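Side-chain contacts in phosphoribosylformylglycinamidine synthase 2 (Thermus thermophilus, PDB 3VIU), which is a PurM-like synthase of duplicated domain architecture that binds adenosine-5'-diphosphate and a magnesium ion: residues A[37-40]-A[41-44]; A[131-134]-A[135-138]; A[146-149]-A[150-154]; A[180-183]-A[184-187]; A[596-599]-A[600-604]. All coordinates share one frame; numbering follows the deposited sequence.

All five contacts are local in sequence. Contacts 2 and 3 lie on the same helix, 132-152, with centres about 23 Å apart: one near its start, the other at its end. Contact 5 lies on helix 596-611, in the second AIR synthase related C-terminal range. Contact 1 closes a short helix of the linker region beside the nucleotide. Contact 4 is a surface turn after strand 172-182. The others are partly buried. Chemistry follows place. Contacts 1 and 3 rest on backbone bonds at helix ends. Contact 2 adds two arginines, one against a leucine, one folded over the helix start. Contact 4 adds a salt bridge with a weak hydrogen bond, and a water; contact 5 a buried glutamate.

Contact 1. Residues A[37-40]-A[41-44]. With ADP (adenosine-5'-diphosphate), chain B.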
loop_
_atom_site.group_PDB
_atom_site.type_symbol
_atom_site.label_atom_id
_atom_site.label_comp_id
_atom_site.label_asym_id
_atom_site.label_seq_id
_atom_site.Cartn_x
_atom_site.Cartn_y
_atom_site.Cartn_z
HETATM N N MSE A 37 -19.825 12.212 -7.320
HETATM C CA MSE A 37 -19.823 11.853 -5.902
HETATM C C MSE A 37 -20.434 10.483 -5.625
HETATM O O MSE A 37 -20.137 9.862 -4.605
HETATM C CB MSE A 37 -20.552 12.918 -5.081
HETATM C CG MSE A 37 -19.790 14.230 -4.964
HETATM SE SE MSE A 37 -18.062 14.045 -4.055
HETATM C CE MSE A 37 -18.684 14.025 -2.213
ATOM N N TRP A 38 -21.275 10.011 -6.538
ATOM C CA TRP A 38 -21.929 8.719 -6.389
ATOM C C TRP A 38 -21.272 7.596 -7.191
ATOM O O TRP A 38 -21.762 6.467 -7.207
ATOM C CB TRP A 38 -23.406 8.854 -6.765
ATOM C CG TRP A 38 -24.243 9.362 -5.635
ATOM C CD1 TRP A 38 -23.829 10.145 -4.593
ATOM C CD2 TRP A 38 -25.635 9.101 -5.413
ATOM N NE1 TRP A 38 -24.874 10.382 -3.735
ATOM C CE2 TRP A 38 -25.996 9.755 -4.215
ATOM C CE3 TRP A 38 -26.614 8.379 -6.112
ATOM C CZ2 TRP A 38 -27.294 9.709 -3.697
ATOM C CZ3 TRP A 38 -27.905 8.335 -5.596
ATOM C CH2 TRP A 38 -28.231 8.997 -4.400
ATOM N N SER A 39 -20.167 7.910 -7.861
ATOM C CA SER A 39 -19.439 6.913 -8.643
ATOM C C SER A 39 -18.747 5.979 -7.646
ATOM O O SER A 39 -18.476 6.381 -6.511
ATOM C CB SER A 39 -18.389 7.592 -9.536
ATOM O OG SER A 39 -17.324 8.130 -8.765
ATOM N N GLU A 40 -18.457 4.747 -8.052
ATOM C CA GLU A 40 -17.822 3.808 -7.131
ATOM C C GLU A 40 -16.534 4.361 -6.534
ATOM O O GLU A 40 -16.232 4.115 -5.370
ATOM C CB GLU A 40 -17.519 2.474 -7.822
ATOM C CG GLU A 40 -17.097 1.372 -6.849
ATOM C CD GLU A 40 -18.267 0.785 -6.073
ATOM O OE1 GLU A 40 -18.038 0.211 -4.983
ATOM O OE2 GLU A 40 -19.415 0.883 -6.559
ATOM N N HIS A 41 -15.783 5.112 -7.336
ATOM C CA HIS A 41 -14.517 5.685 -6.884
ATOM C C HIS A 41 -14.682 6.470 -5.590
ATOM O O HIS A 41 -13.939 6.263 -4.633
ATOM C CB HIS A 41 -13.921 6.603 -7.957
ATOM C CG HIS A 41 -12.564 7.135 -7.607
ATOM N ND1 HIS A 41 -11.411 6.398 -7.772
ATOM C CD2 HIS A 41 -12.183 8.305 -7.043
ATOM C CE1 HIS A 41 -10.378 7.090 -7.322
ATOM N NE2 HIS A 41 -10.819 8.251 -6.873
ATOM N N CYS A 42 -15.669 7.357 -5.559
ATOM C CA CYS A 42 -15.923 8.186 -4.383
ATOM C C CYS A 42 -16.885 7.601 -3.355
ATOM O O CYS A 42 -16.704 7.789 -2.155
ATOM C CB CYS A 42 -16.458 9.556 -4.811
ATOM S SG CYS A 42 -15.302 10.577 -5.754
ATOM N N ALA A 43 -17.899 6.884 -3.818
ATOM C CA ALA A 43 -18.906 6.347 -2.913
ATOM C C ALA A 43 -18.688 4.948 -2.347
ATOM O O ALA A 43 -19.263 4.625 -1.303
ATOM C CB ALA A 43 -20.281 6.422 -3.584
ATOM N N TYR A 44 -17.884 4.117 -3.016
ATOM C CA TYR A 44 -17.639 2.762 -2.523
ATOM C C TYR A 44 -18.967 2.020 -2.346
ATOM O O TYR A 44 -19.158 1.294 -1.376
ATOM C CB TYR A 44 -16.922 2.818 -1.172
ATOM C CG TYR A 44 -15.472 3.212 -1.254
ATOM C CD1 TYR A 44 -15.079 4.450 -1.781
ATOM C CD2 TYR A 44 -14.477 2.326 -0.847
ATOM C CE1 TYR A 44 -13.729 4.784 -1.905
ATOM C CE2 TYR A 44 -13.134 2.649 -0.971
ATOM C CZ TYR A 44 -12.764 3.870 -1.500
ATOM O OH TYR A 44 -11.427 4.148 -1.633
HETATM P PB ADP B . -9.075 9.993 -0.875
HETATM O O1B ADP B . -10.034 10.118 -2.007
HETATM O O2B ADP B . -7.766 9.198 -1.372
HETATM O O3B ADP B . -8.660 11.541 -0.349
HETATM P PA ADP B . -10.954 8.168 -0.112
HETATM O O1A ADP B . -12.246 8.907 -0.142
HETATM O O2A ADP B . -10.651 7.586 -1.595
HETATM O O3A ADP B . -9.755 9.179 0.375
HETATM O "O5'" ADP B . -11.001 6.895 0.911
HETATM C "C5'" ADP B . -12.247 6.903 1.634
HETATM C "C4'" ADP B . -12.072 6.624 3.156
HETATM O "O4'" ADP B . -12.397 5.232 3.474
HETATM C "C3'" ADP B . -10.632 6.846 3.687
HETATM O "O3'" ADP B . -10.686 7.311 5.042
HETATM C "C2'" ADP B . -9.995 5.462 3.561
HETATM O "O2'" ADP B . -8.894 5.287 4.457
HETATM C "C1'" ADP B . -11.166 4.517 3.844
HETATM N N9 ADP B . -11.043 3.262 3.089
HETATM C C8 ADP B . -11.298 3.086 1.758
HETATM N N7 ADP B . -11.092 1.848 1.413
HETATM C C5 ADP B . -10.692 1.145 2.493
HETATM C C6 ADP B . -10.331 -0.206 2.734
HETATM N N6 ADP B . -10.348 -1.132 1.706
HETATM N N1 ADP B . -9.970 -0.568 3.985
HETATM C C2 ADP B . -9.946 0.315 4.996
HETATM N N3 ADP B . -10.279 1.594 4.810
HETATM C C4 ADP B . -10.653 2.045 3.593
#
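Ala-43 N donates to Ser-39 O at 2.8 Å, nearly straight at 168°. Ala-43 CB lies against Ser-39 O at 3.4 Å. Cys-42 N adds only a weak bond to Ser-39 O, at 3.1 Å. The next bond along is from Tyr-44 N to Glu-40 O, 2.9 Å. The Glu-40 chain bends at chi2 (76°), and this brings OE1 back alongside the backbone of Tyr-44, 3.3 Å from Tyr-44 C. OE1 is held there by a hydrogen bond from Asn-46 N.

Tyr-44 leaves the helix with positive phi and turns its ring to the nucleotide. Tyr-44 CE2 comes within 3.2 Å of N7 of adenosine-5'-diphosphate. The phenol oxygen is weakly bonded to Val-524 N, another residue of the pocket. At the start of the helix, Ser-39 is at the N-cap position, but its OG bonds back to Val-36 O. Trp-38 NE1 bonds to Ala-359 O, and its indole meets Phe-34 edge-to-face. Selenomethionine Met-37 packs on helix 264-275. A short helix, 40-43, with its N-cap thus ends in a tyrosine that lines the adenosine-5'-diphosphate pocket.

Contact 2. Residues A[131-134]-A[135-138]; sequences EARS and RYLL
Leu-137 N donates to Arg-133 O at 2.8 Å. The N-H points almost straight at the oxygen, at 173°. It is one of four successive i to i+4 bonds in the first turns of the helix. Tyr-136 N to Ala-132 O is similar at 2.9 Å, and Arg-135 N to Glu-131 O is longer at 3.2 Å.

The side chains of the same Arg-133 and Leu-137 also meet. Arg-133 is fully extended from CG to NE, with CG anti to the backbone N (chi1 -173°). The chain reaches outward from the helix, crosses Leu-137 obliquely, and brings its guanidinium against the leucine methyls. Leu-137 CD1 stands over the centre of one face of the Arg-133 guanidinium, 3.8 Å above the plane. Arg-133 NH2 is hydrogen-bonded to Ala-92 O, which helps hold the group's rotation.

Arg-135 takes another route. A bend at chi3 (-61°) folds its guanidinium back over the start of the helix. One face covers Ala-132 CA, toward the rim of the group, with Arg-135 NH2 3.8 Å from Ala-132 CA. Its NH1 makes a weak hydrogen bond to Glu-130 O. Glu-131, at the N-cap position, sends its carboxylate away to a salt bridge with Arg-168. Ser-134 OG bonds to Pro-128 O.

This is the start of helix 132-152, which links strands 116-126 and 156-163. Leu-137 and Leu-138 pack on Phe-126 of strand 116-126. Leu-137 and Tyr-136 touch Pro-95 of helix 95-112. Arg-135 and Leu-138 reach Val-722 of helix 708-723.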
loop_
_atom_site.group_PDB
_atom_site.type_symbol
_atom_site.label_atom_id
_atom_site.label_comp_id
_atom_site.label_asym_id
_atom_site.label_seq_id
_atom_site.Cartn_x
_atom_site.Cartn_y
_atom_site.Cartn_z
ATOM N N GLU A 131 6.829 -9.121 -22.595
ATOM C CA GLU A 131 5.937 -8.372 -23.473
ATOM C C GLU A 131 6.248 -6.884 -23.509
ATOM O O GLU A 131 6.442 -6.250 -22.472
ATOM C CB GLU A 131 4.500 -8.600 -23.036
ATOM C CG GLU A 131 4.078 -10.020 -23.255
ATOM C CD GLU A 131 2.801 -10.371 -22.544
ATOM O OE1 GLU A 131 1.945 -9.474 -22.399
ATOM O OE2 GLU A 131 2.648 -11.548 -22.142
ATOM N N ALA A 132 6.278 -6.336 -24.718
ATOM C CA ALA A 132 6.585 -4.929 -24.937
ATOM C C ALA A 132 5.811 -3.958 -24.061
ATOM O O ALA A 132 6.404 -3.065 -23.458
ATOM C CB ALA A 132 6.378 -4.572 -26.408
ATOM N N ARG A 133 4.496 -4.113 -23.984
ATOM C CA ARG A 133 3.721 -3.181 -23.178
ATOM C C ARG A 133 4.105 -3.257 -21.712
ATOM O O ARG A 133 4.230 -2.230 -21.050
ATOM C CB ARG A 133 2.211 -3.405 -23.343
ATOM C CG ARG A 133 1.372 -2.331 -22.636
ATOM C CD ARG A 133 -0.111 -2.445 -22.977
ATOM N NE ARG A 133 -0.972 -1.557 -22.190
ATOM C CZ ARG A 133 -0.830 -0.234 -22.107
ATOM N NH1 ARG A 133 0.153 0.377 -22.757
ATOM N NH2 ARG A 133 -1.686 0.484 -21.389
ATOM N N SER A 134 4.313 -4.464 -21.201
ATOM C CA SER A 134 4.691 -4.602 -19.803
ATOM C C SER A 134 5.950 -3.790 -19.519
ATOM O O SER A 134 6.027 -3.091 -18.510
ATOM C CB SER A 134 4.926 -6.069 -19.446
ATOM O OG SER A 134 3.740 -6.817 -19.589
ATOM N N ARG A 135 6.933 -3.881 -20.409
ATOM C CA ARG A 135 8.171 -3.130 -20.230
ATOM C C ARG A 135 7.876 -1.640 -20.287
ATOM O O ARG A 135 8.392 -0.860 -19.489
ATOM C CB ARG A 135 9.194 -3.479 -21.315
ATOM C CG ARG A 135 9.852 -4.840 -21.165
ATOM C CD ARG A 135 11.131 -4.919 -22.007
ATOM N NE ARG A 135 10.892 -4.735 -23.441
ATOM C CZ ARG A 135 10.472 -5.691 -24.271
ATOM N NH1 ARG A 135 10.243 -6.920 -23.816
ATOM N NH2 ARG A 135 10.282 -5.419 -25.559
ATOM N N TYR A 136 7.042 -1.245 -21.241
ATOM C CA TYR A 136 6.685 0.157 -21.391
ATOM C C TYR A 136 6.077 0.723 -20.097
ATOM O O TYR A 136 6.549 1.726 -19.568
ATOM C CB TYR A 136 5.690 0.326 -22.547
ATOM C CG TYR A 136 5.236 1.753 -22.758
ATOM C CD1 TYR A 136 6.039 2.669 -23.434
ATOM C CD2 TYR A 136 4.011 2.192 -22.261
ATOM C CE1 TYR A 136 5.636 3.989 -23.609
ATOM C CE2 TYR A 136 3.596 3.509 -22.429
ATOM C CZ TYR A 136 4.414 4.403 -23.104
ATOM O OH TYR A 136 4.014 5.713 -23.262
ATOM N N LEU A 137 5.032 0.078 -19.594
ATOM C CA LEU A 137 4.369 0.539 -18.380
ATOM C C LEU A 137 5.316 0.611 -17.188
ATOM O O LEU A 137 5.266 1.559 -16.406
ATOM C CB LEU A 137 3.174 -0.367 -18.061
ATOM C CG LEU A 137 2.034 -0.251 -19.079
ATOM C CD1 LEU A 137 1.009 -1.375 -18.919
ATOM C CD2 LEU A 137 1.387 1.103 -18.902
ATOM N N LEU A 138 6.183 -0.388 -17.057
ATOM C CA LEU A 138 7.144 -0.436 -15.961
ATOM C C LEU A 138 8.077 0.769 -16.070
ATOM O O LEU A 138 8.353 1.443 -15.078
ATOM C CB LEU A 138 7.965 -1.724 -16.039
ATOM C CG LEU A 138 8.586 -2.338 -14.777
ATOM C CD1 LEU A 138 9.817 -3.162 -15.179
ATOM C CD2 LEU A 138 8.985 -1.269 -13.793
#

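Contact 3. Residues A[146-149]-A[150-154]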
loop_
_atom_site.group_PDB
_atom_site.type_symbol
_atom_site.label_atom_id
_atom_site.label_comp_id
_atom_site.label_asym_id
_atom_site.label_seq_id
_atom_site.Cartn_x
_atom_site.Cartn_y
_atom_site.Cartn_z
ATOM N N ALA A 146 9.765 8.268 -9.700
ATOM C CA ALA A 146 11.057 8.863 -9.360
ATOM C C ALA A 146 11.001 10.379 -9.521
ATOM O O ALA A 146 11.550 11.122 -8.704
ATOM C CB ALA A 146 12.162 8.281 -10.256
ATOM N N PHE A 147 10.338 10.829 -10.580
ATOM C CA PHE A 147 10.217 12.254 -10.851
ATOM C C PHE A 147 9.576 13.034 -9.714
ATOM O O PHE A 147 10.128 14.025 -9.246
ATOM C CB PHE A 147 9.411 12.488 -12.131
ATOM C CG PHE A 147 8.857 13.883 -12.250
ATOM C CD1 PHE A 147 7.481 14.107 -12.185
ATOM C CD2 PHE A 147 9.707 14.977 -12.412
ATOM C CE1 PHE A 147 6.956 15.400 -12.282
ATOM C CE2 PHE A 147 9.194 16.276 -12.509
ATOM C CZ PHE A 147 7.814 16.485 -12.445
ATOM N N TYR A 148 8.413 12.591 -9.261
ATOM C CA TYR A 148 7.737 13.311 -8.199
ATOM C C TYR A 148 8.448 13.207 -6.864
ATOM O O TYR A 148 8.723 14.217 -6.220
ATOM C CB TYR A 148 6.295 12.820 -8.061
ATOM C CG TYR A 148 5.383 13.883 -7.513
ATOM C CD1 TYR A 148 5.370 14.183 -6.157
ATOM C CD2 TYR A 148 4.584 14.644 -8.366
ATOM C CE1 TYR A 148 4.580 15.223 -5.661
ATOM C CE2 TYR A 148 3.799 15.680 -7.883
ATOM C CZ TYR A 148 3.803 15.964 -6.533
ATOM O OH TYR A 148 3.048 17.000 -6.058
ATOM N N GLY A 149 8.744 11.978 -6.460
ATOM C CA GLY A 149 9.412 11.742 -5.193
ATOM C C GLY A 149 10.773 12.387 -5.057
ATOM O O GLY A 149 11.078 12.975 -4.022
ATOM N N ASN A 150 11.602 12.278 -6.086
ATOM C CA ASN A 150 12.926 12.877 -6.028
ATOM C C ASN A 150 12.840 14.394 -5.989
ATOM O O ASN A 150 13.658 15.053 -5.344
ATOM C CB ASN A 150 13.767 12.433 -7.223
ATOM C CG ASN A 150 14.205 10.976 -7.118
ATOM O OD1 ASN A 150 14.831 10.446 -8.034
ATOM N ND2 ASN A 150 13.881 10.326 -5.998
ATOM N N ALA A 151 11.844 14.947 -6.672
ATOM C CA ALA A 151 11.668 16.388 -6.699
ATOM C C ALA A 151 11.083 16.927 -5.395
ATOM O O ALA A 151 11.445 18.023 -4.968
ATOM C CB ALA A 151 10.787 16.786 -7.867
ATOM N N ILE A 152 10.194 16.172 -4.751
ATOM C CA ILE A 152 9.589 16.664 -3.518
ATOM C C ILE A 152 10.375 16.339 -2.255
ATOM O O ILE A 152 10.054 16.837 -1.186
ATOM C CB ILE A 152 8.116 16.180 -3.360
ATOM C CG1 ILE A 152 7.377 17.115 -2.392
ATOM C CG2 ILE A 152 8.069 14.752 -2.829
ATOM C CD1 ILE A 152 5.868 17.097 -2.543
ATOM N N GLY A 153 11.405 15.507 -2.378
ATOM C CA GLY A 153 12.224 15.176 -1.222
ATOM C C GLY A 153 11.781 14.016 -0.349
ATOM O O GLY A 153 12.204 13.917 0.800
ATOM N N VAL A 154 10.921 13.148 -0.870
ATOM C CA VAL A 154 10.462 11.996 -0.109
ATOM C C VAL A 154 10.937 10.743 -0.826
ATOM O O VAL A 154 10.589 10.509 -1.982
ATOM C CB VAL A 154 8.931 11.971 0.009
ATOM C CG1 VAL A 154 8.491 10.744 0.789
ATOM C CG2 VAL A 154 8.447 13.240 0.704
#
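Ile-152 N donates to Tyr-148 O at 2.9 Å, and Asn-150 N to Ala-146 O at the same 2.9 Å. These are the first of the backbone bonds. Ala-151 N to Phe-147 O is longer, 3.2 Å, with the donor above the carbonyl plane. Then the pattern changes. Gly-149 O accepts Val-154 N at 3.2 Å, an i+5 to i bond, and also a weak bond from Gly-153 N. Gly-153 has positive phi (87°), and this turns the chain out of the helix.

Apolar packing comes second. Tyr-148 CE1 meets Ile-152 CD1 at 3.9 Å. CG1 of Ile-152 stands anti to its backbone N (chi1 -158°), which carries CD1 toward the tyrosine ring. Both residues also rest on Leu-107 of helix 95-112. Ala-151 CB sits 3.2 Å from Phe-147 O and packs on Pro-235 and Phe-236 of helix 235-250.

Two polar ties lead to other parts. Tyr-148 OH is hydrogen-bonded to Glu-306 OE2, and Asn-150 O accepts from His-416 NE2.

The positive-phi glycine and the 6→1 bond are features shared with the Schellman motif; the 5→2 bond of the full motif is not made. Here they end the helix of a beta-alpha-beta crossover, just before strand 156-163.

Contact 4. Residues A[180-183]-A[184-187]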
loop_
_atom_site.group_PDB
_atom_site.type_symbol
_atom_site.label_atom_id
_atom_site.label_comp_id
_atom_site.label_asym_id
_atom_site.label_seq_id
_atom_site.Cartn_x
_atom_site.Cartn_y
_atom_site.Cartn_z
ATOM N N LEU A 180 5.336 11.256 9.666
ATOM C CA LEU A 180 5.421 11.322 11.116
ATOM C C LEU A 180 5.033 12.690 11.627
ATOM O O LEU A 180 5.116 13.692 10.915
ATOM C CB LEU A 180 6.817 10.928 11.634
ATOM C CG LEU A 180 8.040 11.847 11.652
ATOM C CD1 LEU A 180 7.756 13.136 12.396
ATOM C CD2 LEU A 180 9.179 11.121 12.340
ATOM N N LEU A 181 4.598 12.717 12.876
ATOM C CA LEU A 181 4.183 13.949 13.511
ATOM C C LEU A 181 4.164 13.764 15.014
ATOM O O LEU A 181 4.270 12.645 15.526
ATOM C CB LEU A 181 2.781 14.336 13.039
ATOM C CG LEU A 181 1.656 13.375 13.434
ATOM C CD1 LEU A 181 0.315 14.046 13.187
ATOM C CD2 LEU A 181 1.758 12.076 12.647
ATOM N N ARG A 182 4.036 14.879 15.718
ATOM C CA ARG A 182 3.956 14.868 17.162
ATOM C C ARG A 182 2.477 14.646 17.411
ATOM O O ARG A 182 1.646 15.330 16.825
ATOM C CB ARG A 182 4.406 16.219 17.714
ATOM C CG ARG A 182 5.844 16.572 17.351
ATOM C CD ARG A 182 6.798 15.622 18.025
ATOM N NE ARG A 182 6.643 15.731 19.469
ATOM C CZ ARG A 182 7.149 14.879 20.355
ATOM N NH1 ARG A 182 7.856 13.830 19.953
ATOM N NH2 ARG A 182 6.940 15.087 21.648
ATOM N N GLU A 183 2.152 13.674 18.253
ATOM C CA GLU A 183 0.763 13.348 18.553
ATOM C C GLU A 183 -0.060 14.610 18.823
ATOM O O GLU A 183 -1.162 14.785 18.294
ATOM C CB GLU A 183 0.707 12.404 19.759
ATOM C CG GLU A 183 -0.544 11.545 19.818
ATOM C CD GLU A 183 -0.475 10.488 20.906
ATOM O OE1 GLU A 183 0.582 9.831 21.028
ATOM O OE2 GLU A 183 -1.480 10.309 21.630
ATOM N N GLU A 184 0.501 15.486 19.643
ATOM C CA GLU A 184 -0.129 16.745 20.025
ATOM C C GLU A 184 -0.659 17.556 18.840
ATOM O O GLU A 184 -1.511 18.426 19.015
ATOM C CB GLU A 184 0.885 17.584 20.799
ATOM C CG GLU A 184 2.132 17.910 19.977
ATOM C CD GLU A 184 3.272 18.453 20.814
ATOM O OE1 GLU A 184 3.044 19.413 21.584
ATOM O OE2 GLU A 184 4.400 17.922 20.695
ATOM N N HIS A 185 -0.155 17.269 17.642
ATOM C CA HIS A 185 -0.552 17.993 16.435
ATOM C C HIS A 185 -1.507 17.233 15.533
ATOM O O HIS A 185 -1.766 17.666 14.409
ATOM C CB HIS A 185 0.684 18.350 15.610
ATOM C CG HIS A 185 1.655 19.232 16.323
ATOM N ND1 HIS A 185 2.986 19.306 15.973
ATOM C CD2 HIS A 185 1.488 20.093 17.355
ATOM C CE1 HIS A 185 3.598 20.173 16.758
ATOM N NE2 HIS A 185 2.712 20.665 17.606
ATOM N N LEU A 186 -2.029 16.108 16.003
ATOM C CA LEU A 186 -2.933 15.320 15.176
ATOM C C LEU A 186 -4.185 16.075 14.735
ATOM O O LEU A 186 -5.080 16.341 15.540
ATOM C CB LEU A 186 -3.329 14.036 15.905
ATOM C CG LEU A 186 -4.300 13.102 15.176
ATOM C CD1 LEU A 186 -3.966 13.020 13.697
ATOM C CD2 LEU A 186 -4.229 11.725 15.818
ATOM N N LYS A 187 -4.240 16.415 13.447
ATOM C CA LYS A 187 -5.382 17.133 12.888
ATOM C C LYS A 187 -6.165 16.280 11.887
ATOM O O LYS A 187 -5.635 15.333 11.305
ATOM C CB LYS A 187 -4.925 18.432 12.212
ATOM C CG LYS A 187 -4.107 18.238 10.941
ATOM C CD LYS A 187 -3.682 19.583 10.351
ATOM C CE LYS A 187 -2.714 19.408 9.178
ATOM N NZ LYS A 187 -2.157 20.710 8.711
HETATM O O HOH W 1 4.453 17.269 14.467
#
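Arg-182 touches both Glu-184 and His-185, beginning at its CB. Arg-182 CB lies 3.4 Å from Glu-184 OE2. It also makes an off-centre CH-pi contact with the His-185 ring, 4.2 Å from Arg-182 CB to the centroid. Arg-182 CG passes Glu-184 OE2 at 3.9 Å. Bends at chi2 (-66°) and chi3 then carry NE round to Glu-184. Arg-182 NE makes a weak but straight bond to Glu-184 OE2, 3.4 Å at 165°, as part of a salt bridge. OE2 meets the guanidinium at its edge, in plane, while the carboxylate is turned 60° from it. At the tip, NH1 bonds weakly to Glu-76 O, and the group makes a cation-pi contact with Trp-78.

Glu-184 CG covers one face of the His-185 ring, offset toward the rim. A water joins the ring to the strand, 2.7 Å from Arg-182 N and 2.9 Å from His-185 ND1. The turn itself is 3-10. His-185 N donates to Arg-182 O at 2.8 Å, and Leu-186 N bonds to Glu-183 O.

Here strand 172-182 ends. Leu-181 packs on Ala-79 of the adjacent strand 78-86. His-185 and Lys-187 lean on helix 235-250, and Lys-187 also on strand 254-259.

Contact 5. Residues A[596-599]-A[600-604]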
loop_
_atom_site.group_PDB
_atom_site.type_symbol
_atom_site.label_atom_id
_atom_site.label_comp_id
_atom_site.label_asym_id
_atom_site.label_seq_id
_atom_site.Cartn_x
_atom_site.Cartn_y
_atom_site.Cartn_z
ATOM N N LEU A 596 -2.826 -19.543 11.108
ATOM C CA LEU A 596 -2.678 -18.246 11.727
ATOM C C LEU A 596 -2.143 -18.330 13.146
ATOM O O LEU A 596 -1.453 -17.422 13.601
ATOM C CB LEU A 596 -4.010 -17.503 11.674
ATOM C CG LEU A 596 -4.278 -17.039 10.236
ATOM C CD1 LEU A 596 -5.737 -16.691 10.043
ATOM C CD2 LEU A 596 -3.366 -15.842 9.923
ATOM N N GLY A 597 -2.434 -19.426 13.840
ATOM C CA GLY A 597 -1.940 -19.578 15.196
ATOM C C GLY A 597 -0.433 -19.731 15.183
ATOM O O GLY A 597 0.277 -19.124 15.993
ATOM N N ARG A 598 0.065 -20.547 14.258
ATOM C CA ARG A 598 1.497 -20.756 14.145
ATOM C C ARG A 598 2.152 -19.438 13.720
ATOM O O ARG A 598 3.164 -19.024 14.296
ATOM C CB ARG A 598 1.792 -21.851 13.112
ATOM C CG ARG A 598 3.266 -22.003 12.759
ATOM C CD ARG A 598 4.088 -22.462 13.953
ATOM N NE ARG A 598 3.793 -23.845 14.320
ATOM C CZ ARG A 598 4.061 -24.899 13.555
ATOM N NH1 ARG A 598 4.639 -24.742 12.371
ATOM N NH2 ARG A 598 3.732 -26.114 13.967
ATOM N N GLU A 599 1.556 -18.782 12.721
ATOM C CA GLU A 599 2.072 -17.520 12.203
ATOM C C GLU A 599 2.307 -16.506 13.314
ATOM O O GLU A 599 3.378 -15.905 13.394
ATOM C CB GLU A 599 1.107 -16.926 11.170
ATOM C CG GLU A 599 1.631 -15.642 10.515
ATOM C CD GLU A 599 2.882 -15.862 9.672
ATOM O OE1 GLU A 599 3.866 -15.116 9.851
ATOM O OE2 GLU A 599 2.884 -16.773 8.822
ATOM N N LYS A 600 1.307 -16.327 14.170
ATOM C CA LYS A 600 1.404 -15.381 15.281
ATOM C C LYS A 600 2.519 -15.769 16.256
ATOM O O LYS A 600 3.307 -14.923 16.683
ATOM C CB LYS A 600 0.062 -15.307 16.025
ATOM C CG LYS A 600 0.035 -14.355 17.217
ATOM C CD LYS A 600 -1.391 -14.175 17.731
ATOM C CE LYS A 600 -1.486 -13.124 18.836
ATOM N NZ LYS A 600 -0.928 -13.581 20.147
ATOM N N ALA A 601 2.582 -17.048 16.606
ATOM C CA ALA A 601 3.597 -17.528 17.531
ATOM C C ALA A 601 5.005 -17.349 16.953
ATOM O O ALA A 601 5.939 -17.017 17.681
ATOM C CB ALA A 601 3.341 -18.996 17.868
ATOM N N VAL A 602 5.154 -17.565 15.650
ATOM C CA VAL A 602 6.456 -17.406 15.010
ATOM C C VAL A 602 6.872 -15.933 15.000
ATOM O O VAL A 602 8.037 -15.611 15.260
ATOM C CB VAL A 602 6.443 -17.939 13.543
ATOM C CG1 VAL A 602 7.739 -17.569 12.841
ATOM C CG2 VAL A 602 6.279 -19.456 13.533
ATOM N N GLN A 603 5.922 -15.044 14.705
ATOM C CA GLN A 603 6.204 -13.610 14.665
ATOM C C GLN A 603 6.644 -13.092 16.034
ATOM O O GLN A 603 7.530 -12.244 16.135
ATOM C CB GLN A 603 4.977 -12.818 14.188
ATOM C CG GLN A 603 4.507 -13.157 12.779
ATOM C CD GLN A 603 3.769 -12.013 12.090
ATOM O OE1 GLN A 603 3.214 -12.189 11.011
ATOM N NE2 GLN A 603 3.770 -10.838 12.707
ATOM N N GLU A 604 6.021 -13.601 17.089
ATOM C CA GLU A 604 6.380 -13.180 18.433
ATOM C C GLU A 604 7.680 -13.841 18.847
ATOM O O GLU A 604 8.463 -13.260 19.599
ATOM C CB GLU A 604 5.267 -13.521 19.419
ATOM C CG GLU A 604 4.039 -12.655 19.215
ATOM C CD GLU A 604 2.837 -13.130 20.003
ATOM O OE1 GLU A 604 1.742 -12.546 19.823
ATOM O OE2 GLU A 604 2.991 -14.081 20.797
#
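Glu-599 and Gln-603 make up the tight side of this helix turn. Gln-603 CG presses on Glu-599 O at 3.0 Å and on Glu-599 OE1 at 3.6 Å. The backbone bond from Gln-603 N to Glu-599 O, also 3.0 Å, holds the two residues in step. The glutamate chain bends at chi2 (65°), which brings its carboxylate back over the glutamine. Both side chains are buried against helix 458-475, on Ala-467, Cys-470 and Arg-471.

One step round, Val-602 CG2 lies 3.2 Å from Arg-598 O. Val-602 CG2 also meets Arg-598 CD at 3.7 Å, so the aliphatic part of the arginine does the packing. That chain continues onto Leu-682 and Pro-683. The backbone bond from Val-602 N to Arg-598 O is 2.8 Å.

The other side is looser. Gly-597 is exposed and brings no side chain. Lys-600 runs out extended from the helix and bends only at its last torsion (chi4 -73°). This sets Lys-600 NZ 2.9 Å from Glu-604 OE1, on the syn side, in a salt bridge along the helix.

The two glutamates are thus paired differently. Glu-604 has a lysine at the partly exposed side. Buried Glu-599 OE2 has a salt bridge to Arg-471 and a hydrogen bond from Ser-659 OG, which probably keep its carboxylate ionised.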